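Long-range contacts in oxalate biosynthetic component 1 (Burkholderia thailandensis, PDB 5IKY), which makes oxalate under quorum-sensing control, as a bifunctional enzyme that joins serine hydrolase activity with an additional lyase activity: residues Ala540-Tyr545 with Asp555-Ala560; Leu575-Ala580 with Arg644-Glu649; Ala633-Arg638 with Tyr672-Asp677; Ala637-Val642 with Gln678-Pro683; Val691-Arg696 with Leu707-Ser712. All coordinates share one frame; numbering follows the deposited sequence.

Contact 1. Residues Ala540-Tyr545 with Asp555-Ala560; sequences AALAHY and DTILDA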
# COMPACT_ATOMS: atom_id res chain seq x y z
N ALA A 540 21.84 4.89 15.77
CA ALA A 540 23.17 5.47 15.78
C ALA A 540 23.69 5.68 17.20
O ALA A 540 24.86 5.43 17.49
CB ALA A 540 23.19 6.79 15.01
N ALA A 541 22.82 6.15 18.08
CA ALA A 541 23.21 6.45 19.46
C ALA A 541 23.55 5.20 20.26
O ALA A 541 24.29 5.26 21.24
CB ALA A 541 22.11 7.24 20.16
N LEU A 542 23.01 4.06 19.84
CA LEU A 542 23.24 2.80 20.55
C LEU A 542 24.18 1.88 19.78
O LEU A 542 24.34 0.71 20.13
CB LEU A 542 21.90 2.08 20.79
CG LEU A 542 20.80 2.86 21.51
CD1 LEU A 542 19.52 2.06 21.55
CD2 LEU A 542 21.25 3.24 22.91
N ALA A 543 24.81 2.42 18.74
CA ALA A 543 25.58 1.63 17.79
C ALA A 543 26.75 0.87 18.41
O ALA A 543 27.12 -0.20 17.93
CB ALA A 543 26.10 2.52 16.67
N HIS A 544 27.33 1.43 19.47
CA HIS A 544 28.53 0.85 20.05
C HIS A 544 28.24 -0.03 21.26
O HIS A 544 29.16 -0.58 21.87
CB HIS A 544 29.51 1.95 20.44
CG HIS A 544 30.09 2.67 19.26
ND1 HIS A 544 30.18 4.04 19.19
CD2 HIS A 544 30.61 2.20 18.10
CE1 HIS A 544 30.73 4.39 18.04
NE2 HIS A 544 31.00 3.29 17.36
N TYR A 545 26.96 -0.18 21.58
CA TYR A 545 26.56 -1.04 22.69
C TYR A 545 26.20 -2.43 22.19
O TYR A 545 25.53 -2.57 21.17
CB TYR A 545 25.39 -0.42 23.46
CG TYR A 545 25.73 0.89 24.13
CD1 TYR A 545 26.59 0.93 25.21
CD2 TYR A 545 25.20 2.08 23.67
CE1 TYR A 545 26.91 2.12 25.83
CE2 TYR A 545 25.51 3.28 24.28
CZ TYR A 545 26.37 3.30 25.36
OH TYR A 545 26.69 4.49 25.97
N ASP A 555 20.08 2.15 32.42
CA ASP A 555 20.44 3.54 32.68
C ASP A 555 21.37 4.09 31.60
O ASP A 555 21.23 5.23 31.16
CB ASP A 555 21.10 3.68 34.05
CG ASP A 555 20.10 3.60 35.19
OD1 ASP A 555 18.90 3.83 34.94
OD2 ASP A 555 20.52 3.31 36.33
N THR A 556 22.33 3.26 31.17
CA THR A 556 23.26 3.66 30.12
C THR A 556 22.53 3.84 28.80
O THR A 556 22.76 4.81 28.08
CB THR A 556 24.39 2.62 29.96
OG1 THR A 556 25.07 2.45 31.20
CG2 THR A 556 25.38 3.07 28.90
N ILE A 557 21.63 2.90 28.48
CA ILE A 557 20.83 2.98 27.27
C ILE A 557 19.95 4.23 27.27
O ILE A 557 19.91 4.97 26.29
CB ILE A 557 19.95 1.73 27.10
CG1 ILE A 557 20.82 0.47 27.02
CG2 ILE A 557 19.07 1.86 25.87
CD1 ILE A 557 20.02 -0.81 26.95
N LEU A 558 19.26 4.45 28.38
CA LEU A 558 18.40 5.62 28.53
C LEU A 558 19.20 6.91 28.44
O LEU A 558 18.73 7.91 27.90
CB LEU A 558 17.65 5.57 29.87
CG LEU A 558 16.49 4.57 29.94
CD1 LEU A 558 15.91 4.54 31.35
CD2 LEU A 558 15.43 4.93 28.92
N ASP A 559 20.42 6.88 28.96
CA ASP A 559 21.30 8.05 28.94
C ASP A 559 21.69 8.42 27.51
O ASP A 559 21.78 9.60 27.17
CB ASP A 559 22.55 7.78 29.79
CG ASP A 559 23.39 9.02 29.98
OD1 ASP A 559 22.95 9.93 30.72
OD2 ASP A 559 24.50 9.09 29.40
N ALA A 560 21.91 7.41 26.68
CA ALA A 560 22.31 7.64 25.30
C ALA A 560 21.16 8.16 24.44
O ALA A 560 21.38 8.77 23.40
CB ALA A 560 22.88 6.36 24.70
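A541, L542 and Y545 meet T556, I557 and A560 in a small apolar contact. It joins the end of helix 530-541 and the turn behind it to the short helix 554-560, at the start of the cap region. About 257 Å² is buried in all. L542 is the first residue to leave helical geometry. A type I beta turn then runs from L542 to Y545, closed by Y545 N to L542 O at 3.1 Å. It brings L542 and Y545 against one side of the short helix. L542 reaches across with CD2, which touches both I557 CG2 and A560 CB at 3.9 Å. The leucine and isoleucine side chains cross at about a right angle. The Y545 ring lies obliquely against T556 and A560, one turn apart on the helix. Y545 CE2 is 4.1 Å from A560 CB. Y545 OH is 3.5 Å from the methyl T556 CG2. In T556 this methyl is anti to the backbone N, with OG1 at chi1 -57°. The torsion gives the methyl to the tyrosine and leaves OG1 to bond S553 OG. A541 CB sits near A560 O at 3.7 Å. L721 of helix 715-734 packs on L542, Y545 and I557, so a third element covers the same apolar patch. R714 bonds the carbonyl O of Y545. The two segments share no hydrogen bond, so methyl groups and one ring join them. The hold is shape and apolar burial, while the polar groups of T556 and Y545 O are served from outside.

Contact 2. Residues Leu575-Ala580 with Arg644-Glu649; sequences LAAHLA and RGYSIE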
# COMPACT_ATOMS: atom_id res chain seq x y z
N LEU A 575 0.39 16.46 20.95
CA LEU A 575 -0.75 15.56 21.07
C LEU A 575 -1.57 15.93 22.30
O LEU A 575 -2.80 15.88 22.27
CB LEU A 575 -0.29 14.11 21.15
CG LEU A 575 -1.40 13.07 21.35
CD1 LEU A 575 -2.46 13.19 20.26
CD2 LEU A 575 -0.82 11.67 21.38
N ALA A 576 -0.88 16.29 23.37
CA ALA A 576 -1.54 16.66 24.62
C ALA A 576 -2.38 17.93 24.45
O ALA A 576 -3.49 18.02 24.97
CB ALA A 576 -0.52 16.84 25.73
N ALA A 577 -1.83 18.90 23.73
CA ALA A 577 -2.52 20.17 23.50
C ALA A 577 -3.76 19.96 22.64
O ALA A 577 -4.81 20.57 22.88
CB ALA A 577 -1.59 21.18 22.86
N HIS A 578 -3.64 19.10 21.63
CA HIS A 578 -4.76 18.81 20.74
C HIS A 578 -5.89 18.10 21.49
O HIS A 578 -7.06 18.33 21.21
CB HIS A 578 -4.30 17.95 19.57
CG HIS A 578 -5.41 17.56 18.64
ND1 HIS A 578 -5.84 16.25 18.50
CD2 HIS A 578 -6.18 18.30 17.80
CE1 HIS A 578 -6.82 16.21 17.62
NE2 HIS A 578 -7.04 17.44 17.18
N LEU A 579 -5.53 17.24 22.44
CA LEU A 579 -6.52 16.52 23.23
C LEU A 579 -7.16 17.43 24.27
O LEU A 579 -8.28 17.20 24.71
CB LEU A 579 -5.88 15.31 23.92
CG LEU A 579 -5.41 14.17 23.02
CD1 LEU A 579 -4.81 13.05 23.85
CD2 LEU A 579 -6.55 13.66 22.15
N ALA A 580 -6.43 18.48 24.67
CA ALA A 580 -6.94 19.43 25.64
C ALA A 580 -7.65 20.60 24.96
O ALA A 580 -7.82 21.67 25.54
CB ALA A 580 -5.81 19.94 26.52
N ARG A 644 1.12 17.58 32.60
CA ARG A 644 1.27 18.92 32.04
C ARG A 644 0.32 19.92 32.69
O ARG A 644 0.45 21.13 32.49
CB ARG A 644 1.06 18.89 30.53
CG ARG A 644 1.69 17.67 29.86
CD ARG A 644 1.79 17.84 28.36
NE ARG A 644 2.26 16.61 27.72
CZ ARG A 644 3.53 16.22 27.68
NH1 ARG A 644 3.86 15.09 27.08
NH2 ARG A 644 4.47 16.96 28.25
N GLY A 645 -0.63 19.41 33.47
CA GLY A 645 -1.55 20.26 34.20
C GLY A 645 -2.88 20.47 33.51
O GLY A 645 -3.71 21.25 33.97
N TYR A 646 -3.10 19.76 32.40
CA TYR A 646 -4.37 19.85 31.69
C TYR A 646 -5.48 19.15 32.46
O TYR A 646 -5.24 18.19 33.20
CB TYR A 646 -4.26 19.24 30.29
CG TYR A 646 -3.41 20.05 29.33
CD1 TYR A 646 -3.74 21.35 29.01
CD2 TYR A 646 -2.29 19.49 28.73
CE1 TYR A 646 -2.97 22.09 28.12
CE2 TYR A 646 -1.52 20.21 27.84
CZ TYR A 646 -1.86 21.51 27.54
OH TYR A 646 -1.10 22.23 26.66
N SER A 647 -6.71 19.63 32.28
CA SER A 647 -7.87 19.01 32.91
C SER A 647 -8.17 17.65 32.29
O SER A 647 -8.15 17.50 31.07
CB SER A 647 -9.09 19.92 32.80
OG SER A 647 -10.28 19.23 33.14
N ILE A 648 -8.44 16.67 33.14
CA ILE A 648 -8.86 15.36 32.67
C ILE A 648 -10.30 15.10 33.11
O ILE A 648 -10.75 13.95 33.16
CB ILE A 648 -7.96 14.23 33.21
CG1 ILE A 648 -8.01 14.19 34.74
CG2 ILE A 648 -6.53 14.43 32.73
CD1 ILE A 648 -7.32 12.99 35.35
N GLU A 649 -11.01 16.18 33.41
CA GLU A 649 -12.39 16.09 33.90
C GLU A 649 -13.32 15.49 32.85
O GLU A 649 -14.27 14.78 33.20
CB GLU A 649 -12.90 17.48 34.31
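Y646 has the largest share of this contact, laying its ring along the last turn of helix 562-579. A580 CB sits over one face of the ring, 3.8 Å from the Y646 ring centroid and 22° off the ring normal. This is a CH-pi contact. The methyl is offset toward the rim, with A580 CB closest to Y646 CD1 at 3.5 Å. CG of Y646 is anti to its carbonyl carbon (chi1 -70°), which sets the ring against A576, A577 and A580. Its CE2 then reaches A576 CB at 4.1 Å, and its OH lies 4.0 Å from A577 CB. A576 is the second main partner. Its methyl touches the arginine chain too, with A576 CB 3.4 Å from R644 NE. R644 is extended from CG to NE and passes alongside this alanine. Its guanidinium is held by salt bridges to D573 and E572, one turn earlier on the same helix. Three alanines therefore leave room for a flat ring and a long chain to lie close to the helix. G645, at positive phi, is the C-prime residue of a Schellman motif that ends helix 629-641. The reversal sends Y646 toward helix 562-579. L641 of helix 629-641 packs on both A576 and Y646. Away from the tyrosine, helix 562-579 leans on helix 592-602 through L575, H578 and L579, which all touch A599.

Contact 3. Residues Ala633-Arg638 with Tyr672-Asp677; sequences ALNFAR and YSVRVD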
# COMPACT_ATOMS: atom_id res chain seq x y z
N ALA A 633 -7.26 3.76 25.86
CA ALA A 633 -7.20 5.08 25.23
C ALA A 633 -7.54 6.19 26.22
O ALA A 633 -6.96 7.27 26.17
CB ALA A 633 -8.13 5.13 24.03
N LEU A 634 -8.49 5.91 27.11
CA LEU A 634 -8.90 6.89 28.11
C LEU A 634 -7.78 7.20 29.08
O LEU A 634 -7.44 8.37 29.30
CB LEU A 634 -10.13 6.39 28.87
CG LEU A 634 -11.42 6.28 28.05
CD1 LEU A 634 -12.61 5.97 28.96
CD2 LEU A 634 -11.66 7.55 27.26
N ASN A 635 -7.21 6.16 29.68
CA ASN A 635 -6.10 6.33 30.61
C ASN A 635 -4.88 6.92 29.93
O ASN A 635 -4.11 7.66 30.55
CB ASN A 635 -5.75 4.99 31.26
CG ASN A 635 -6.83 4.50 32.20
OD1 ASN A 635 -6.96 4.99 33.32
ND2 ASN A 635 -7.60 3.51 31.75
N PHE A 636 -4.69 6.59 28.66
CA PHE A 636 -3.61 7.16 27.86
C PHE A 636 -3.74 8.68 27.82
O PHE A 636 -2.75 9.40 27.99
CB PHE A 636 -3.63 6.59 26.44
CG PHE A 636 -2.58 7.18 25.54
CD1 PHE A 636 -1.29 6.69 25.54
CD2 PHE A 636 -2.90 8.22 24.68
CE1 PHE A 636 -0.33 7.23 24.71
CE2 PHE A 636 -1.95 8.77 23.84
CZ PHE A 636 -0.66 8.27 23.86
N ALA A 637 -4.96 9.15 27.59
CA ALA A 637 -5.24 10.58 27.57
C ALA A 637 -4.96 11.19 28.93
O ALA A 637 -4.33 12.25 29.03
CB ALA A 637 -6.67 10.83 27.15
N ARG A 638 -5.42 10.52 29.98
CA ARG A 638 -5.15 10.95 31.35
C ARG A 638 -3.65 10.97 31.62
O ARG A 638 -3.14 11.85 32.30
CB ARG A 638 -5.85 10.03 32.35
CG ARG A 638 -7.35 9.90 32.15
CD ARG A 638 -7.95 8.88 33.12
NE ARG A 638 -7.69 9.23 34.52
CZ ARG A 638 -6.97 8.50 35.35
NH1 ARG A 638 -6.42 7.36 34.94
NH2 ARG A 638 -6.79 8.90 36.61
N TYR A 672 -11.87 1.15 36.18
CA TYR A 672 -10.99 1.03 35.02
C TYR A 672 -10.01 2.20 34.97
O TYR A 672 -9.22 2.32 34.04
CB TYR A 672 -11.78 0.96 33.72
CG TYR A 672 -12.29 -0.42 33.37
CD1 TYR A 672 -12.42 -1.40 34.34
CD2 TYR A 672 -12.62 -0.75 32.06
CE1 TYR A 672 -12.88 -2.67 34.02
CE2 TYR A 672 -13.08 -2.01 31.73
CZ TYR A 672 -13.20 -2.96 32.71
OH TYR A 672 -13.66 -4.22 32.38
N SER A 673 -10.07 3.06 35.99
CA SER A 673 -9.14 4.17 36.10
C SER A 673 -7.78 3.65 36.56
O SER A 673 -7.70 2.82 37.47
CB SER A 673 -9.67 5.23 37.08
OG SER A 673 -8.61 5.93 37.70
N VAL A 674 -6.71 4.11 35.92
CA VAL A 674 -5.36 3.73 36.32
C VAL A 674 -4.83 4.70 37.37
O VAL A 674 -4.88 5.92 37.19
CB VAL A 674 -4.40 3.70 35.11
CG1 VAL A 674 -2.97 3.53 35.58
CG2 VAL A 674 -4.79 2.58 34.15
N ARG A 675 -4.33 4.15 38.48
CA ARG A 675 -3.76 4.95 39.55
C ARG A 675 -2.62 5.83 39.02
O ARG A 675 -1.93 5.45 38.08
CB ARG A 675 -3.26 4.05 40.68
N VAL A 676 -2.45 6.99 39.64
CA VAL A 676 -1.49 7.98 39.16
C VAL A 676 -0.05 7.48 39.25
O VAL A 676 0.76 7.75 38.35
CB VAL A 676 -1.62 9.31 39.94
CG1 VAL A 676 -0.57 10.31 39.49
CG2 VAL A 676 -3.02 9.88 39.77
N ASP A 677 0.28 6.75 40.30
CA ASP A 677 1.65 6.27 40.47
C ASP A 677 1.91 5.02 39.63
O ASP A 677 2.98 4.40 39.73
CB ASP A 677 1.96 6.00 41.95
CG ASP A 677 1.55 4.62 42.40
OD1 ASP A 677 0.39 4.22 42.12
OD2 ASP A 677 2.38 3.92 43.02
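The N635 side-chain amide grips the backbone of 672-674 with both its ends. V674 N donates to N635 OD1 at 2.8 Å, from above the amide carbonyl plane (39° out of it). N635 ND2 donates to Y672 O at 3.0 Å, nearly in line with the Y672 carbonyl. The same ND2 also bonds P631 O, one turn back on helix 629-641. Both ends of the amide are thus used, and its rotation is fixed. The backbone at S673 and V674 is extended. The amide meets it much as one residue of a parallel strand would, by taking the C=O of Y672 and the N-H of V674. This ties a loop of the cap region to helix 629-641. R638 supplies the next bond. Its chain bends at chi3 (58°) and brings NH1 to V674 O at 3.1 Å. That bond is almost straight (169°), in the guanidinium plane and on a lone pair of the carbonyl. NH1 makes a weak second bond to N635 OD1, and NE pairs with D652. S673 OG lies over one face of the guanidinium, 3.6 Å from R638 NH2. V674 CG2 rests against the amide, 3.4 Å from N635 CG.

Contact 4. Residues Ala637-Val642 with Gln678-Pro683; sequences ARELLV and QFKPLP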
# COMPACT_ATOMS: atom_id res chain seq x y z
N ALA A 637 -4.96 9.15 27.59
CA ALA A 637 -5.24 10.58 27.57
C ALA A 637 -4.96 11.19 28.93
O ALA A 637 -4.33 12.25 29.03
CB ALA A 637 -6.67 10.83 27.15
N ARG A 638 -5.42 10.52 29.98
CA ARG A 638 -5.15 10.95 31.35
C ARG A 638 -3.65 10.97 31.62
O ARG A 638 -3.14 11.85 32.30
CB ARG A 638 -5.85 10.03 32.35
CG ARG A 638 -7.35 9.90 32.15
CD ARG A 638 -7.95 8.88 33.12
NE ARG A 638 -7.69 9.23 34.52
CZ ARG A 638 -6.97 8.50 35.35
NH1 ARG A 638 -6.42 7.36 34.94
NH2 ARG A 638 -6.79 8.90 36.61
N GLU A 639 -2.96 9.98 31.07
CA GLU A 639 -1.53 9.82 31.29
C GLU A 639 -0.73 10.95 30.65
O GLU A 639 0.38 11.25 31.08
CB GLU A 639 -1.07 8.47 30.73
CG GLU A 639 0.24 7.96 31.28
CD GLU A 639 0.55 6.55 30.81
OE1 GLU A 639 0.12 6.19 29.69
OE2 GLU A 639 1.21 5.80 31.56
N LEU A 640 -1.30 11.57 29.63
CA LEU A 640 -0.62 12.63 28.89
C LEU A 640 -0.97 14.03 29.40
O LEU A 640 -0.14 14.94 29.35
CB LEU A 640 -0.94 12.53 27.40
CG LEU A 640 0.12 11.89 26.50
CD1 LEU A 640 0.47 10.49 26.99
CD2 LEU A 640 -0.35 11.86 25.06
N LEU A 641 -2.20 14.20 29.88
CA LEU A 641 -2.69 15.52 30.26
C LEU A 641 -2.34 15.89 31.70
O LEU A 641 -2.03 17.04 31.99
CB LEU A 641 -4.20 15.60 30.05
CG LEU A 641 -4.68 15.38 28.62
CD1 LEU A 641 -6.15 15.75 28.47
CD2 LEU A 641 -3.82 16.16 27.64
N VAL A 642 -2.39 14.90 32.60
CA VAL A 642 -2.10 15.13 34.01
C VAL A 642 -0.70 15.72 34.30
O VAL A 642 -0.59 16.68 35.06
CB VAL A 642 -2.27 13.83 34.83
CG1 VAL A 642 -1.62 13.95 36.20
CG2 VAL A 642 -3.75 13.49 34.97
N GLN A 678 0.93 4.64 38.82
CA GLN A 678 1.12 3.59 37.83
C GLN A 678 1.28 4.20 36.44
O GLN A 678 1.37 3.48 35.44
CB GLN A 678 -0.05 2.60 37.84
CG GLN A 678 0.09 1.49 38.87
CD GLN A 678 1.29 0.60 38.62
OE1 GLN A 678 1.40 -0.04 37.57
NE2 GLN A 678 2.21 0.56 39.58
N PHE A 679 1.32 5.53 36.38
CA PHE A 679 1.57 6.24 35.13
C PHE A 679 2.99 5.99 34.65
O PHE A 679 3.93 6.00 35.45
CB PHE A 679 1.33 7.74 35.28
CG PHE A 679 -0.12 8.14 35.26
CD1 PHE A 679 -1.11 7.23 34.92
CD2 PHE A 679 -0.50 9.44 35.58
CE1 PHE A 679 -2.44 7.60 34.91
CE2 PHE A 679 -1.83 9.82 35.56
CZ PHE A 679 -2.80 8.90 35.22
N LYS A 680 3.14 5.77 33.35
CA LYS A 680 4.46 5.59 32.76
C LYS A 680 5.21 6.91 32.72
O LYS A 680 4.67 7.93 32.28
CB LYS A 680 4.33 5.01 31.35
CG LYS A 680 3.63 3.66 31.29
CD LYS A 680 3.31 3.27 29.86
CE LYS A 680 2.61 1.92 29.81
NZ LYS A 680 2.21 1.55 28.43
N PRO A 681 6.47 6.91 33.19
CA PRO A 681 7.33 8.09 33.08
C PRO A 681 7.64 8.42 31.62
O PRO A 681 7.42 7.58 30.75
CB PRO A 681 8.60 7.67 33.84
CG PRO A 681 8.59 6.18 33.79
CD PRO A 681 7.14 5.79 33.86
N LEU A 682 8.15 9.62 31.37
CA LEU A 682 8.41 10.09 30.01
C LEU A 682 9.34 9.17 29.18
O LEU A 682 8.99 8.83 28.05
CB LEU A 682 8.98 11.51 30.04
CG LEU A 682 9.41 12.14 28.72
CD1 LEU A 682 8.24 12.25 27.76
CD2 LEU A 682 10.04 13.51 28.96
N PRO A 683 10.50 8.77 29.73
CA PRO A 683 11.38 7.93 28.90
C PRO A 683 10.76 6.58 28.52
O PRO A 683 11.07 6.06 27.45
CB PRO A 683 12.61 7.71 29.79
CG PRO A 683 12.59 8.85 30.75
CD PRO A 683 11.14 9.09 31.02
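E639, near the end of helix 629-641, lies 6.1 Å CA to CA from F679, in the loop that leads to helix 682-690. The F679 ring is laid on the helix backbone. E639 CA stands over the ring centre in a CH-pi contact, 4.2 Å from the F679 centroid and 7° off the normal. The E639 and F679 side chains run alongside each other, pointing opposite ways, with E639 CG 4.0 Å from F679 CD1. E639 has CG anti to the backbone N (chi1 -160°) and is extended beyond it. The carboxylate thus passes the ring root and reaches the next peptide, where K680 N donates to E639 OE2 at 2.6 Å. The N-H arrives on the anti side of the oxygen. R616 forms a salt bridge to the same OE2 and also bonds Q678 O, so one arginine joins the glutamate to the loop. The loop is the lead-in to a helix: P681 is the N-cap residue of helix 682-690. At the far end of the ring, R638 NH1 comes to the edge, 3.9 Å from F679 CZ. The guanidinium turns a face to that carbon, with the two planes 62° apart. V642 CB touches F679 CE2 at 4.1 Å. The K680 chain runs past E639, with K680 CG 3.2 Å from E639 OE2. Its NZ goes on to a salt bridge with E688 of helix 682-690.

Contact 5. Residues Val691-Arg696 with Leu707-Ser712; sequences VGIPCR and LGLRQS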
# COMPACT_ATOMS: atom_id res chain seq x y z
N VAL A 691 9.91 1.74 19.48
CA VAL A 691 9.77 0.36 19.02
C VAL A 691 8.51 0.18 18.17
O VAL A 691 8.28 -0.89 17.60
CB VAL A 691 9.73 -0.63 20.19
CG1 VAL A 691 11.07 -0.64 20.92
CG2 VAL A 691 8.59 -0.30 21.14
N GLY A 692 7.69 1.23 18.09
CA GLY A 692 6.48 1.19 17.30
C GLY A 692 6.63 1.83 15.94
O GLY A 692 5.73 1.76 15.10
N ILE A 693 7.77 2.48 15.71
CA ILE A 693 8.04 3.11 14.41
C ILE A 693 8.20 2.09 13.28
O ILE A 693 7.61 2.26 12.21
CB ILE A 693 9.28 4.02 14.48
CG1 ILE A 693 9.04 5.19 15.43
CG2 ILE A 693 9.65 4.54 13.09
CD1 ILE A 693 10.25 6.07 15.63
N PRO A 694 8.99 1.02 13.48
CA PRO A 694 9.07 0.06 12.37
C PRO A 694 7.76 -0.69 12.16
O PRO A 694 7.08 -1.01 13.13
CB PRO A 694 10.18 -0.91 12.81
CG PRO A 694 10.90 -0.23 13.91
CD PRO A 694 9.87 0.61 14.60
N CYS A 695 7.43 -0.94 10.89
CA CYS A 695 6.26 -1.75 10.53
C CYS A 695 4.96 -1.19 11.11
O CYS A 695 4.19 -1.91 11.76
CB CYS A 695 6.47 -3.19 10.97
SG CYS A 695 7.98 -3.92 10.30
N ARG A 696 4.72 0.09 10.87
CA ARG A 696 3.51 0.78 11.28
C ARG A 696 2.33 0.43 10.37
O ARG A 696 2.52 0.01 9.23
CB ARG A 696 3.72 2.29 11.26
CG ARG A 696 3.97 2.95 12.60
CD ARG A 696 4.17 4.44 12.40
NE ARG A 696 3.15 5.01 11.52
CZ ARG A 696 3.39 5.82 10.49
NH1 ARG A 696 4.64 6.17 10.20
NH2 ARG A 696 2.39 6.28 9.76
N LEU A 707 8.82 -0.46 6.36
CA LEU A 707 9.31 -1.83 6.27
C LEU A 707 10.82 -1.87 6.02
O LEU A 707 11.46 -2.90 6.19
CB LEU A 707 8.58 -2.58 5.16
CG LEU A 707 7.08 -2.73 5.34
CD1 LEU A 707 6.45 -3.37 4.12
CD2 LEU A 707 6.79 -3.54 6.59
N GLY A 708 11.37 -0.73 5.62
CA GLY A 708 12.78 -0.65 5.28
C GLY A 708 13.71 -0.76 6.47
O GLY A 708 14.82 -1.27 6.35
N LEU A 709 13.26 -0.27 7.62
CA LEU A 709 14.07 -0.27 8.84
C LEU A 709 14.58 -1.66 9.22
O LEU A 709 15.65 -1.79 9.81
CB LEU A 709 13.28 0.34 10.00
CG LEU A 709 12.84 1.79 9.82
CD1 LEU A 709 12.02 2.25 11.02
CD2 LEU A 709 14.05 2.70 9.61
N ARG A 710 13.81 -2.69 8.88
CA ARG A 710 14.16 -4.07 9.22
C ARG A 710 15.48 -4.53 8.61
O ARG A 710 16.14 -5.42 9.14
CB ARG A 710 13.05 -5.04 8.78
CG ARG A 710 11.64 -4.61 9.12
CD ARG A 710 10.65 -5.73 8.86
NE ARG A 710 10.86 -6.36 7.56
CZ ARG A 710 10.88 -7.67 7.35
NH1 ARG A 710 10.70 -8.51 8.36
NH2 ARG A 710 11.08 -8.14 6.13
N GLN A 711 15.86 -3.93 7.49
CA GLN A 711 17.01 -4.38 6.72
C GLN A 711 18.33 -3.77 7.20
O GLN A 711 19.40 -4.15 6.74
CB GLN A 711 16.81 -4.08 5.24
CG GLN A 711 15.54 -4.69 4.67
CD GLN A 711 15.43 -6.17 4.98
OE1 GLN A 711 16.39 -6.93 4.78
NE2 GLN A 711 14.27 -6.59 5.47
N SER A 712 18.23 -2.82 8.12
CA SER A 712 19.41 -2.22 8.74
C SER A 712 20.26 -3.26 9.46
O SER A 712 19.73 -4.17 10.10
CB SER A 712 18.99 -1.13 9.72
OG SER A 712 20.09 -0.74 10.52
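I693 is the first residue of 691-696 to touch L709, with I693 CG2 3.9 Å from L709 CD1. The same leucine methyl is shared with P694. L709 CD1 lies 3.9 Å from P694 CA and 4.0 Å from P694 CG, and the two side chains cross at about a right angle. F535 of helix 530-541 packs on both P694 and L709. At C695 the backbone takes left-handed helical angles (57/52°). The SG is anti to the carbonyl carbon (chi1 -56°) and points at R710 CD, with L707 CD2 off to one side of the sulfur. C695 SG is 3.5 Å from R710 CD and 3.9 Å from L707 CD2. It meets the aliphatic part of R710. The guanidinium goes on to bond the carbonyls of S1006 and L1001 in the hydrolase-like C-terminal region, and L1001 also packs on C695 and L707. R696 then starts strand 696-697. Backbone bonds pair C695 with N706 and R696 with V705 in antiparallel fashion, so the apolar contact lies at the open end of a beta hairpin, where the cap region meets the C-terminal region.

Overall arrangement
All five contacts involve the cap region. Contact 1 begins on helix 530-541 and closes on helix 554-560. Contacts 2, 3 and 4 form one cluster, with centres 8 to 13 Å apart. Contacts 3 and 4 share A637 and R638. Contact 2 alternates with both along the chain. Helix 629-641 and the loop after it thus meet helix 562-579, loop 672-677 and the lead-in to helix 682-690. Contact 1 is about 24 Å from contact 4 between centres, but touches it through L558 and P683. Contact 5 comes last, its centre about 19 Å from that of contact 1. Contacts 2 to 4 hold the helical part of the cap region together, while contact 5 lies where it meets the C-terminal region.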